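Local atomic coordinates of MgGH51 (Meripilus giganteus, PDB entry 6ZPV), a protein that catalyses, as a GH51 alpha-L-arabinofuranosidase, the hydrolysis of terminal alpha-L-arabinofuranosyl residues, probably in arabinose-containing plant polysaccharides. Residues A[15-20]-A[469-474]; A[218-223]-A[510-515]; A[428-433]-A[461-466]; A[610-615]-A[620-625]. All blocks are in the same frame, centred on the assembly; numbering follows the deposited sequence. Where two conformers were deposited one is given.

Overall arrangement
Contacts 1, 2 and 3 cluster together at the eight-stranded parallel barrel, their centres about 12 to 14 Å apart. Contact 1 lies where the loops leading into the first and last barrel strands meet; contact 2 joins helices 211-219 and 507-517; contact 3 seats helix 454-469 on strand 424-432. Y18, Q512 and F515 tie the three together. Along the chain, the segments of contacts 1 and 2 alternate, contact 3 is nested inside both loops, and contact 4 follows after all are closed. Contact 4 belongs to the C-terminal beta-sandwich, its centre about 19 Å from that of contact 2, which it touches through L514 and V621. Helix 507-517 thus links barrel and sandwich.

Contact 1: residues A[15-20]-A[469-474]; sequences STLYGL and RNSDIV. With SO4 (sulfate ion), chain R.
L17 and V474 bring the two segments together, their CA atoms 7.3 Å apart, in a meeting of two loop backbones. Segment 15-20 runs into strand 20-21, the first of the parallel barrel, while 469-474 turns off the end of helix 454-469 and enters strand 474-479, the last. That second turn is pinned by N470 O, which accepts from both I473 N and V474 N, the latter at 2.9 Å.

The leucine does the touching. With CG anti to the backbone N (chi1 -175°), both its methyls reach the other segment. L17 CD1 lies 3.8 Å from V474 O and 4.1 Å from V474 CG1 and also comes near S471 CB, on which L17 CD2 rests at 4.1 Å. The branch point has a second role: L17 CG stands over the centre of the Y18 ring, 3.7 Å above its plane. S471 meets the leucine through CB, while its OG bonds to E468 O and H11 NE2.

Just before this, S15 holds a sulfate, probably from the crystallisation liquor. S15 N donates to sulfate O4 at 2.9 Å in an almost straight bond (177°); S15 OG is modelled implausibly close to O1, so the exact geometry there is doubtful. R344 NH1 binds the same ion.

Nearby polar links, T16 OG1 to F475 O and the backbone pairing of G19 with A477, join the loop entering the first strand to strand 474-479. The leucine contact is mainly dispersive and undemanding in direction; the hydrogen bonds beside it probably do more to set the register where the barrel closes.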
loop_
_atom_site.group_PDB
_atom_site.type_symbol
_atom_site.label_atom_id
_atom_site.label_comp_id
_atom_site.label_asym_id
_atom_site.label_seq_id
_atom_site.Cartn_x
_atom_site.Cartn_y
_atom_site.Cartn_z
ATOM N N SER A 15 -9.307 2.373 18.978
ATOM C CA SER A 15 -7.966 2.797 18.524
ATOM C C SER A 15 -7.783 2.512 17.040
ATOM O O SER A 15 -6.960 3.230 16.428
ATOM C CB SER A 15 -6.892 2.094 19.348
ATOM O OG SER A 15 -6.737 0.734 19.005
ATOM N N THR A 16 -8.498 1.570 16.492
ATOM C CA THR A 16 -8.361 1.098 15.119
ATOM C C THR A 16 -9.212 1.837 14.098
ATOM O O THR A 16 -9.206 1.435 12.944
ATOM C CB THR A 16 -8.681 -0.408 15.111
ATOM O OG1 THR A 16 -9.940 -0.615 15.765
ATOM C CG2 THR A 16 -7.601 -1.229 15.770
ATOM N N LEU A 17 -9.906 2.914 14.493
ATOM C CA LEU A 17 -10.934 3.434 13.563
ATOM C C LEU A 17 -10.358 3.783 12.208
ATOM O O LEU A 17 -11.031 3.499 11.191
ATOM C CB LEU A 17 -11.642 4.628 14.172
ATOM C CG LEU A 17 -12.798 5.188 13.360
ATOM C CD1 LEU A 17 -13.834 4.153 13.002
ATOM C CD2 LEU A 17 -13.452 6.334 14.115
ATOM N N TYR A 18 -9.219 4.443 12.110
ATOM C CA TYR A 18 -8.676 4.906 10.830
ATOM C C TYR A 18 -7.406 4.164 10.460
ATOM O O TYR A 18 -6.467 4.135 11.298
ATOM C CB TYR A 18 -8.439 6.420 10.814
ATOM C CG TYR A 18 -9.680 7.216 11.154
ATOM C CD1 TYR A 18 -10.716 7.329 10.239
ATOM C CD2 TYR A 18 -9.840 7.806 12.383
ATOM C CE1 TYR A 18 -11.889 8.026 10.562
ATOM C CE2 TYR A 18 -10.997 8.505 12.708
ATOM C CZ TYR A 18 -12.028 8.605 11.812
ATOM O OH TYR A 18 -13.181 9.306 12.091
ATOM N N GLY A 19 -7.300 3.650 9.257
ATOM C CA GLY A 19 -6.075 2.946 8.829
ATOM C C GLY A 19 -5.969 2.871 7.344
ATOM O O GLY A 19 -6.689 3.588 6.627
ATOM N N LEU A 20 -5.108 1.993 6.858
ATOM C CA LEU A 20 -4.732 1.907 5.451
ATOM C C LEU A 20 -5.106 0.562 4.852
ATOM O O LEU A 20 -5.089 -0.483 5.541
ATOM C CB LEU A 20 -3.216 2.078 5.310
ATOM C CG LEU A 20 -2.610 3.305 5.968
ATOM C CD1 LEU A 20 -1.131 3.371 5.646
ATOM C CD2 LEU A 20 -3.302 4.592 5.581
ATOM N N ARG A 469 -19.420 8.530 14.381
ATOM C CA ARG A 469 -20.601 8.477 15.283
ATOM C C ARG A 469 -20.971 7.031 15.634
ATOM O O ARG A 469 -21.355 6.723 16.754
ATOM C CB ARG A 469 -21.771 9.187 14.591
ATOM C CG ARG A 469 -23.068 9.087 15.398
ATOM C CD ARG A 469 -24.212 9.971 14.875
ATOM N NE ARG A 469 -24.605 9.595 13.512
ATOM C CZ ARG A 469 -24.238 10.227 12.387
ATOM N NH1 ARG A 469 -23.542 11.349 12.397
ATOM N NH2 ARG A 469 -24.595 9.691 11.211
ATOM N N ASN A 470 -20.902 6.150 14.608
ATOM C CA ASN A 470 -21.261 4.712 14.744
ATOM C C ASN A 470 -20.065 3.848 15.119
ATOM O O ASN A 470 -20.139 2.622 14.895
ATOM C CB ASN A 470 -21.945 4.248 13.494
ATOM C CG ASN A 470 -23.275 4.925 13.247
ATOM O OD1 ASN A 470 -24.209 4.671 14.022
ATOM N ND2 ASN A 470 -23.351 5.773 12.230
ATOM N N SER A 471 -19.028 4.432 15.722
ATOM C CA SER A 471 -17.788 3.671 16.053
ATOM C C SER A 471 -17.941 2.774 17.278
ATOM O O SER A 471 -16.975 2.083 17.626
ATOM C CB SER A 471 -16.599 4.569 16.098
ATOM O OG SER A 471 -16.688 5.565 17.110
ATOM N N ASP A 472 -19.136 2.708 17.865
ATOM C CA ASP A 472 -19.454 1.612 18.777
ATOM C C ASP A 472 -19.467 0.296 18.031
ATOM O O ASP A 472 -19.122 -0.739 18.632
ATOM C CB ASP A 472 -20.754 1.878 19.533
ATOM C CG ASP A 472 -21.995 2.060 18.678
ATOM O OD1 ASP A 472 -21.882 2.732 17.624
ATOM O OD2 ASP A 472 -23.050 1.585 19.116
ATOM N N ILE A 473 -19.879 0.275 16.769
ATOM C CA ILE A 473 -19.910 -0.947 15.933
ATOM C C ILE A 473 -18.916 -0.873 14.763
ATOM O O ILE A 473 -18.526 -1.940 14.273
ATOM C CB ILE A 473 -21.327 -1.300 15.459
ATOM C CG1 ILE A 473 -21.908 -0.279 14.488
ATOM C CG2 ILE A 473 -22.205 -1.613 16.644
ATOM C CD1 ILE A 473 -23.202 -0.725 13.799
ATOM N N VAL A 474 -18.570 0.295 14.237
ATOM C CA VAL A 474 -17.555 0.438 13.196
ATOM C C VAL A 474 -16.195 0.498 13.873
ATOM O O VAL A 474 -15.942 1.455 14.638
ATOM C CB VAL A 474 -17.789 1.672 12.314
ATOM C CG1 VAL A 474 -16.647 1.778 11.282
ATOM C CG2 VAL A 474 -19.139 1.647 11.636
HETATM S S SO4 R . -9.242 -1.055 20.537
HETATM O O1 SO4 R . -8.580 -0.949 19.221
HETATM O O2 SO4 R . -8.571 -1.892 21.485
HETATM O O3 SO4 R . -10.613 -1.643 20.284
HETATM O O4 SO4 R . -9.463 0.315 20.976
#

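Contact 2: residues A[218-223]-A[510-515]; sequences AEMGPS and FAQKLF
K513 stretches out of helix 507-517 along the end of helix 211-219, meeting M220 first and E219 last. Its CB lies 4.0 Å from M220 CG, close to where the backbones come nearest. One atom further, K513 CG is 3.9 Å from the carbonyl oxygen E219 O, and CD stays near that oxygen while approaching the glutamate's carboxylate. K513 CE packs 3.6 Å from E219 CG and equally near the carboxylate oxygen OE2, before NZ closes the salt bridge to E219 OE2 at 2.7 Å. Every torsion of the lysine is close to 180°, and this full extension is what carries the ammonium to the carboxylate. E219 is also drawn out, and the two chains pass obliquely. NZ comes to OE2 from the anti side, 24° out of the carboxylate plane; the other oxygen, E219 OE1, pairs with K505, so one glutamate is shared by two lysines. Cutting K513 back to an alanine would probably leave OE2 without this charged mate and uncover the flank of M220 and E219 that the methylenes now line.

Beneath the ion pair the contact turns apolar. M220 has two conformers; in one, its SD lies 3.6 Å from Q512 CB, alongside the first carbons of the glutamine, so its packing is less certain. The amide of Q512 reaches on to Y430 OH. The chain then leaves helix 211-219 through G221, whose positive phi suits glycine, and enters strand 224-227. On the outside of a (beta/alpha)8 barrel, the C-terminal end of the helix leading into the second strand, with the turn after it, thus packs on helix 507-517, which follows the last.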
loop_
_atom_site.group_PDB
_atom_site.type_symbol
_atom_site.label_atom_id
_atom_site.label_comp_id
_atom_site.label_asym_id
_atom_site.label_seq_id
_atom_site.Cartn_x
_atom_site.Cartn_y
_atom_site.Cartn_z
ATOM N N ALA A 218 3.039 7.187 7.195
ATOM C CA ALA A 218 3.090 7.430 8.635
ATOM C C ALA A 218 2.509 8.796 9.008
ATOM O O ALA A 218 1.834 8.908 10.061
ATOM C CB ALA A 218 4.505 7.265 9.129
ATOM N N GLU A 219 2.627 9.790 8.146
ATOM C CA GLU A 219 2.092 11.168 8.368
ATOM C C GLU A 219 0.621 11.204 8.618
ATOM O O GLU A 219 0.114 12.074 9.332
ATOM C CB GLU A 219 2.429 12.055 7.109
ATOM C CG GLU A 219 1.911 13.439 7.063
ATOM C CD GLU A 219 2.277 14.136 5.792
ATOM O OE1 GLU A 219 3.310 13.766 5.167
ATOM O OE2 GLU A 219 1.484 15.097 5.520
ATOM N N MET A 220 -0.062 10.241 8.015
ATOM C CA MET A 220 -1.519 10.178 8.034
ATOM C C MET A 220 -2.021 9.792 9.425
ATOM O O MET A 220 -3.170 10.020 9.682
ATOM C CB MET A 220 -2.021 9.257 6.923
ATOM C CG MET A 220 -3.401 9.615 6.387
ATOM S SD MET A 220 -4.229 8.170 5.664
ATOM C CE MET A 220 -2.899 7.975 4.490
ATOM N N GLY A 221 -1.188 9.256 10.312
ATOM C CA GLY A 221 -1.573 8.672 11.597
ATOM C C GLY A 221 -2.450 7.450 11.535
ATOM O O GLY A 221 -3.321 7.264 12.387
ATOM N N PRO A 222 -2.148 6.487 10.654
ATOM C CA PRO A 222 -2.960 5.268 10.592
ATOM C C PRO A 222 -2.726 4.375 11.802
ATOM O O PRO A 222 -1.607 4.285 12.320
ATOM C CB PRO A 222 -2.482 4.574 9.343
ATOM C CG PRO A 222 -1.036 5.000 9.239
ATOM C CD PRO A 222 -1.010 6.453 9.721
ATOM N N SER A 223 -3.737 3.595 12.131
ATOM C CA SER A 223 -3.662 2.644 13.252
ATOM C C SER A 223 -3.516 1.198 12.767
ATOM O O SER A 223 -3.088 0.344 13.560
ATOM C CB SER A 223 -4.883 2.700 14.137
ATOM O OG SER A 223 -6.049 2.328 13.420
ATOM N N PHE A 510 -5.629 14.346 2.637
ATOM C CA PHE A 510 -5.753 15.331 3.716
ATOM C C PHE A 510 -7.021 15.104 4.529
ATOM O O PHE A 510 -6.959 15.309 5.734
ATOM C CB PHE A 510 -5.646 16.758 3.161
ATOM C CG PHE A 510 -4.252 17.110 2.699
ATOM C CD1 PHE A 510 -3.193 17.094 3.592
ATOM C CD2 PHE A 510 -3.996 17.473 1.384
ATOM C CE1 PHE A 510 -1.930 17.447 3.162
ATOM C CE2 PHE A 510 -2.752 17.829 0.958
ATOM C CZ PHE A 510 -1.722 17.782 1.848
ATOM N N ALA A 511 -8.118 14.700 3.928
ATOM C CA ALA A 511 -9.308 14.362 4.733
ATOM C C ALA A 511 -9.012 13.184 5.659
ATOM O O ALA A 511 -9.386 13.206 6.841
ATOM C CB ALA A 511 -10.513 14.094 3.848
ATOM N N GLN A 512 -8.371 12.154 5.140
ATOM C CA GLN A 512 -8.012 11.000 5.972
ATOM C C GLN A 512 -7.110 11.435 7.123
ATOM O O GLN A 512 -7.336 10.994 8.276
ATOM C CB GLN A 512 -7.323 9.896 5.156
ATOM C CG GLN A 512 -8.174 9.208 4.094
ATOM C CD GLN A 512 -9.239 8.363 4.700
ATOM O OE1 GLN A 512 -8.947 7.523 5.592
ATOM N NE2 GLN A 512 -10.475 8.537 4.210
ATOM N N LYS A 513 -6.092 12.231 6.843
ATOM C CA LYS A 513 -5.160 12.700 7.889
ATOM C C LYS A 513 -5.881 13.578 8.918
ATOM O O LYS A 513 -5.619 13.423 10.135
ATOM C CB LYS A 513 -4.042 13.465 7.178
ATOM C CG LYS A 513 -2.988 14.042 8.103
ATOM C CD LYS A 513 -1.878 14.813 7.357
ATOM C CE LYS A 513 -0.844 15.418 8.286
ATOM N NZ LYS A 513 0.104 16.300 7.549
ATOM N N LEU A 514 -6.718 14.485 8.480
ATOM C CA LEU A 514 -7.453 15.345 9.413
ATOM C C LEU A 514 -8.309 14.490 10.347
ATOM O O LEU A 514 -8.413 14.801 11.540
ATOM C CB LEU A 514 -8.308 16.365 8.650
ATOM C CG LEU A 514 -7.552 17.544 8.042
ATOM C CD1 LEU A 514 -8.442 18.303 7.122
ATOM C CD2 LEU A 514 -6.986 18.460 9.074
ATOM N N PHE A 515 -8.939 13.435 9.830
ATOM C CA PHE A 515 -9.776 12.607 10.691
ATOM C C PHE A 515 -8.942 11.788 11.650
ATOM O O PHE A 515 -9.291 11.656 12.826
ATOM C CB PHE A 515 -10.752 11.756 9.858
ATOM C CG PHE A 515 -12.046 12.477 9.504
ATOM C CD1 PHE A 515 -12.062 13.617 8.754
ATOM C CD2 PHE A 515 -13.250 11.973 9.960
ATOM C CE1 PHE A 515 -13.251 14.290 8.532
ATOM C CE2 PHE A 515 -14.430 12.647 9.738
ATOM C CZ PHE A 515 -14.433 13.801 9.014
#

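Contact 3: residues A[428-433]-A[461-466]; sequences GEYAAI and AAFMTG
Y430 on strand 424-432 meets F463 and M464 on helix 454-469 within a beta-alpha-beta crossover of the parallel barrel, where the helix leads back to the neighbouring strand 474-479. Strand and helix stand well apart, 10.0 Å between the CA atoms of Y430 and F463, and the tyrosine spans much of that interval. Its CG sits between the backbone N and the carbonyl carbon (chi1 65°), a setting that sends the ring out toward the helix.

The phenol end does most of the work. Y430 OH lies 3.3 Å from M464 CG and 3.5 Å from M464 SD, with the CE methyl close by as well; the bent methionine chain thus curls around the oxygen. The two side chains cross at nearly a right angle. M464 SD is 5.5 Å from the centroid of the Y430 ring and 85° off its normal, a Met-aromatic contact made at the ring edge. Lower down, Y430 CD2 approaches F463 CD2 at 4.4 Å, a looser touch, and F463 itself packs edge-to-face with F408.

The hydroxyl's polar partner is Q512 NE2 on helix 507-517, so the strand is tied to a second helix too. Replacing Y430 with a phenylalanine would probably rob the Q512 amide of this acceptor and open a gap beside M464 where the oxygen now sits.

Chemically, the contact sets one polar atom among thioether and methylene groups: the hydrogen bond from the Q512 amide probably offsets the cost of burying the oxygen, while the polarisable sulfur and the rings supply dispersion.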
loop_
_atom_site.group_PDB
_atom_site.type_symbol
_atom_site.label_atom_id
_atom_site.label_comp_id
_atom_site.label_asym_id
_atom_site.label_seq_id
_atom_site.Cartn_x
_atom_site.Cartn_y
_atom_site.Cartn_z
ATOM N N GLY A 428 -13.488 -1.701 4.824
ATOM C CA GLY A 428 -12.123 -1.992 4.405
ATOM C C GLY A 428 -11.700 -1.403 3.095
ATOM O O GLY A 428 -10.500 -1.372 2.783
ATOM N N GLU A 429 -12.677 -0.974 2.270
ATOM C CA GLU A 429 -12.385 -0.204 1.062
ATOM C C GLU A 429 -13.548 0.775 0.892
ATOM O O GLU A 429 -14.706 0.350 0.798
ATOM C CB GLU A 429 -12.355 -1.095 -0.205
ATOM C CG GLU A 429 -11.273 -2.169 -0.168
ATOM C CD GLU A 429 -11.247 -3.137 -1.327
ATOM O OE1 GLU A 429 -11.714 -2.755 -2.459
ATOM O OE2 GLU A 429 -10.813 -4.292 -1.123
ATOM N N TYR A 430 -13.208 2.026 0.686
ATOM C CA TYR A 430 -14.201 3.000 0.220
ATOM C C TYR A 430 -13.484 4.116 -0.502
ATOM O O TYR A 430 -12.360 4.470 -0.167
ATOM C CB TYR A 430 -15.112 3.545 1.348
ATOM C CG TYR A 430 -14.433 4.360 2.424
ATOM C CD1 TYR A 430 -13.667 3.785 3.416
ATOM C CD2 TYR A 430 -14.554 5.750 2.418
ATOM C CE1 TYR A 430 -13.048 4.549 4.388
ATOM C CE2 TYR A 430 -13.929 6.515 3.372
ATOM C CZ TYR A 430 -13.181 5.939 4.375
ATOM O OH TYR A 430 -12.600 6.707 5.330
ATOM N N ALA A 431 -14.209 4.732 -1.449
ATOM C CA ALA A 431 -13.754 5.939 -2.121
ATOM C C ALA A 431 -14.876 6.464 -3.006
ATOM O O ALA A 431 -15.655 5.678 -3.595
ATOM C CB ALA A 431 -12.558 5.683 -3.048
ATOM N N ALA A 432 -14.931 7.787 -3.135
ATOM C CA ALA A 432 -15.773 8.442 -4.167
ATOM C C ALA A 432 -14.967 8.500 -5.455
ATOM O O ALA A 432 -13.976 9.208 -5.522
ATOM C CB ALA A 432 -16.206 9.809 -3.671
ATOM N N ILE A 433 -15.388 7.734 -6.466
ATOM C CA ILE A 433 -14.527 7.452 -7.635
ATOM C C ILE A 433 -14.963 8.152 -8.914
ATOM O O ILE A 433 -14.160 8.160 -9.848
ATOM C CB ILE A 433 -14.358 5.952 -7.878
ATOM C CG1 ILE A 433 -15.622 5.283 -8.393
ATOM C CG2 ILE A 433 -13.820 5.286 -6.607
ATOM C CD1 ILE A 433 -15.367 3.874 -8.914
ATOM N N ALA A 461 -15.587 12.729 3.682
ATOM C CA ALA A 461 -15.503 13.235 5.037
ATOM C C ALA A 461 -16.882 13.228 5.671
ATOM O O ALA A 461 -17.017 12.838 6.865
ATOM C CB ALA A 461 -14.893 14.608 5.072
ATOM N N ALA A 462 -17.939 13.566 4.960
ATOM C CA ALA A 462 -19.288 13.486 5.522
ATOM C C ALA A 462 -19.608 12.033 5.896
ATOM O O ALA A 462 -20.122 11.773 6.990
ATOM C CB ALA A 462 -20.286 14.044 4.501
ATOM N N PHE A 463 -19.318 11.108 4.999
ATOM C CA PHE A 463 -19.559 9.682 5.323
ATOM C C PHE A 463 -18.712 9.277 6.550
ATOM O O PHE A 463 -19.223 8.512 7.412
ATOM C CB PHE A 463 -19.146 8.864 4.100
ATOM C CG PHE A 463 -19.462 7.396 4.187
ATOM C CD1 PHE A 463 -20.739 6.922 3.954
ATOM C CD2 PHE A 463 -18.453 6.446 4.379
ATOM C CE1 PHE A 463 -21.021 5.565 3.992
ATOM C CE2 PHE A 463 -18.728 5.104 4.412
ATOM C CZ PHE A 463 -20.010 4.662 4.157
ATOM N N MET A 464 -17.486 9.760 6.680
ATOM C CA MET A 464 -16.610 9.409 7.812
ATOM C C MET A 464 -17.165 9.954 9.127
ATOM O O MET A 464 -16.923 9.306 10.172
ATOM C CB MET A 464 -15.207 9.924 7.525
ATOM C CG MET A 464 -14.521 9.195 6.319
ATOM S SD MET A 464 -13.237 10.144 5.538
ATOM C CE MET A 464 -12.089 9.946 6.839
ATOM N N THR A 465 -17.861 11.083 9.142
ATOM C CA THR A 465 -18.479 11.547 10.378
ATOM C C THR A 465 -19.482 10.482 10.882
ATOM O O THR A 465 -19.607 10.280 12.097
ATOM C CB THR A 465 -19.169 12.913 10.272
ATOM O OG1 THR A 465 -20.316 12.851 9.409
ATOM C CG2 THR A 465 -18.212 14.003 9.878
ATOM N N GLY A 466 -20.173 9.810 9.959
ATOM C CA GLY A 466 -21.075 8.738 10.336
ATOM C C GLY A 466 -20.294 7.509 10.825
ATOM O O GLY A 466 -20.724 6.860 11.760
#

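Contact 4: residues A[610-615]-A[620-625]; sequences FTYNAP and SVITVT
I622 lays its CD1 methyl against the Y612 ring, 3.8 Å from Y612 CG and as close to Y612 CB, and with that joins the two layers of the C-terminal beta-sandwich. Strand 609-614 is an edge strand of a three-stranded sheet, counted within this chain, strand 618-625 lies inside a seven-stranded one, and the short link between them makes a beta arch: instead of pairing as a hairpin, the strands face each other through their side chains. Their short segments run antiparallel at 165°, with axes 9.8 Å apart.

I622 is central to the contact. Its CG1 branch, anti to the carbonyl carbon (chi1 -65°) and extended at the next bond, carries CD1 across the interlayer space. The same methyl reaches F610 CE2 at 4.1 Å, meeting that ring at its edge near the ring plane, and the second branch, I622 CG2, is also 4.1 Å from F610 CE2. L578 on strand 575-582 touches both Y612 and I622, and I550 and I552 of strand 547-554 pack on F610 and Y612 respectively, so the isoleucine is embedded in a larger apolar core.

One polar link bridges this core. Y612 has its CG anti to the backbone N, which takes the ring across toward S620, whose CB is 3.7 Å from Y612 CE2. There, at the ring edge, Y612 OH and S620 OG share a hydrogen bond of 2.7 Å.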
loop_
_atom_site.group_PDB
_atom_site.type_symbol
_atom_site.label_atom_id
_atom_site.label_comp_id
_atom_site.label_asym_id
_atom_site.label_seq_id
_atom_site.Cartn_x
_atom_site.Cartn_y
_atom_site.Cartn_z
ATOM N N PHE A 610 -19.570 29.370 20.342
ATOM C CA PHE A 610 -18.802 29.996 19.265
ATOM C C PHE A 610 -19.412 29.608 17.939
ATOM O O PHE A 610 -20.144 28.578 17.890
ATOM C CB PHE A 610 -17.302 29.691 19.420
ATOM C CG PHE A 610 -16.948 28.232 19.272
ATOM C CD1 PHE A 610 -16.944 27.449 20.379
ATOM C CD2 PHE A 610 -16.652 27.669 18.055
ATOM C CE1 PHE A 610 -16.604 26.134 20.299
ATOM C CE2 PHE A 610 -16.321 26.337 17.980
ATOM C CZ PHE A 610 -16.338 25.555 19.110
ATOM N N THR A 611 -19.078 30.349 16.917
ATOM C CA THR A 611 -19.692 30.165 15.599
ATOM C C THR A 611 -18.613 29.914 14.567
ATOM O O THR A 611 -17.591 30.604 14.566
ATOM C CB THR A 611 -20.569 31.382 15.265
ATOM O OG1 THR A 611 -21.565 31.521 16.273
ATOM C CG2 THR A 611 -21.167 31.288 13.893
ATOM N N TYR A 612 -18.876 28.988 13.651
ATOM C CA TYR A 612 -17.963 28.711 12.531
ATOM C C TYR A 612 -18.739 28.790 11.222
ATOM O O TYR A 612 -19.823 28.153 11.126
ATOM C CB TYR A 612 -17.316 27.319 12.687
ATOM C CG TYR A 612 -16.386 26.993 11.542
ATOM C CD1 TYR A 612 -15.255 27.753 11.296
ATOM C CD2 TYR A 612 -16.627 25.923 10.705
ATOM C CE1 TYR A 612 -14.411 27.448 10.266
ATOM C CE2 TYR A 612 -15.790 25.593 9.665
ATOM C CZ TYR A 612 -14.661 26.380 9.436
ATOM O OH TYR A 612 -13.796 26.111 8.408
ATOM N N ASN A 613 -18.195 29.485 10.236
ATOM C CA ASN A 613 -18.756 29.514 8.896
ATOM C C ASN A 613 -18.013 28.491 8.043
ATOM O O ASN A 613 -16.854 28.701 7.701
ATOM C CB ASN A 613 -18.687 30.903 8.250
ATOM C CG ASN A 613 -19.384 30.957 6.877
ATOM O OD1 ASN A 613 -20.081 30.018 6.343
ATOM N ND2 ASN A 613 -19.245 32.095 6.210
ATOM N N ALA A 614 -18.661 27.382 7.745
ATOM C CA ALA A 614 -18.062 26.280 6.959
ATOM C C ALA A 614 -18.198 26.580 5.481
ATOM O O ALA A 614 -19.311 26.594 4.963
ATOM C CB ALA A 614 -18.716 24.966 7.274
ATOM N N PRO A 615 -17.090 26.843 4.770
ATOM C CA PRO A 615 -17.197 27.128 3.353
ATOM C C PRO A 615 -17.825 25.989 2.586
ATOM O O PRO A 615 -17.726 24.808 2.989
ATOM C CB PRO A 615 -15.744 27.413 2.871
ATOM C CG PRO A 615 -15.039 27.783 4.138
ATOM C CD PRO A 615 -15.708 26.962 5.231
ATOM N N SER A 620 -13.213 20.670 7.901
ATOM C CA SER A 620 -12.650 21.522 8.958
ATOM C C SER A 620 -12.509 20.719 10.233
ATOM O O SER A 620 -13.380 19.884 10.547
ATOM C CB SER A 620 -13.483 22.759 9.204
ATOM O OG SER A 620 -13.735 23.471 7.991
ATOM N N VAL A 621 -11.507 21.055 11.021
ATOM C CA VAL A 621 -11.348 20.496 12.383
ATOM C C VAL A 621 -11.104 21.674 13.320
ATOM O O VAL A 621 -10.135 22.431 13.115
ATOM C CB VAL A 621 -10.176 19.521 12.485
ATOM C CG1 VAL A 621 -10.091 18.963 13.903
ATOM C CG2 VAL A 621 -10.300 18.417 11.440
ATOM N N ILE A 622 -11.944 21.786 14.327
ATOM C CA ILE A 622 -11.769 22.772 15.403
ATOM C C ILE A 622 -11.376 21.980 16.637
ATOM O O ILE A 622 -12.117 21.043 17.031
ATOM C CB ILE A 622 -13.030 23.629 15.647
ATOM C CG1 ILE A 622 -13.293 24.471 14.411
ATOM C CG2 ILE A 622 -12.819 24.497 16.903
ATOM C CD1 ILE A 622 -14.621 25.247 14.445
ATOM N N THR A 623 -10.245 22.321 17.276
ATOM C CA THR A 623 -9.782 21.639 18.493
ATOM C C THR A 623 -9.820 22.626 19.647
ATOM O O THR A 623 -9.126 23.672 19.592
ATOM C CB THR A 623 -8.387 21.061 18.311
ATOM O OG1 THR A 623 -8.372 20.202 17.157
ATOM C CG2 THR A 623 -7.956 20.285 19.526
ATOM N N VAL A 624 -10.541 22.279 20.687
ATOM C CA VAL A 624 -10.600 23.059 21.943
ATOM C C VAL A 624 -10.263 22.106 23.089
ATOM O O VAL A 624 -10.204 20.885 22.890
ATOM C CB VAL A 624 -12.002 23.692 22.119
ATOM C CG1 VAL A 624 -12.216 24.742 21.060
ATOM C CG2 VAL A 624 -13.143 22.703 22.172
ATOM N N THR A 625 -10.070 22.632 24.275
ATOM C CA THR A 625 -9.946 21.813 25.497
ATOM C C THR A 625 -11.256 21.932 26.265
ATOM O O THR A 625 -11.705 23.046 26.521
ATOM C CB THR A 625 -8.717 22.166 26.299
ATOM O OG1 THR A 625 -7.569 22.009 25.465
ATOM C CG2 THR A 625 -8.575 21.296 27.500
#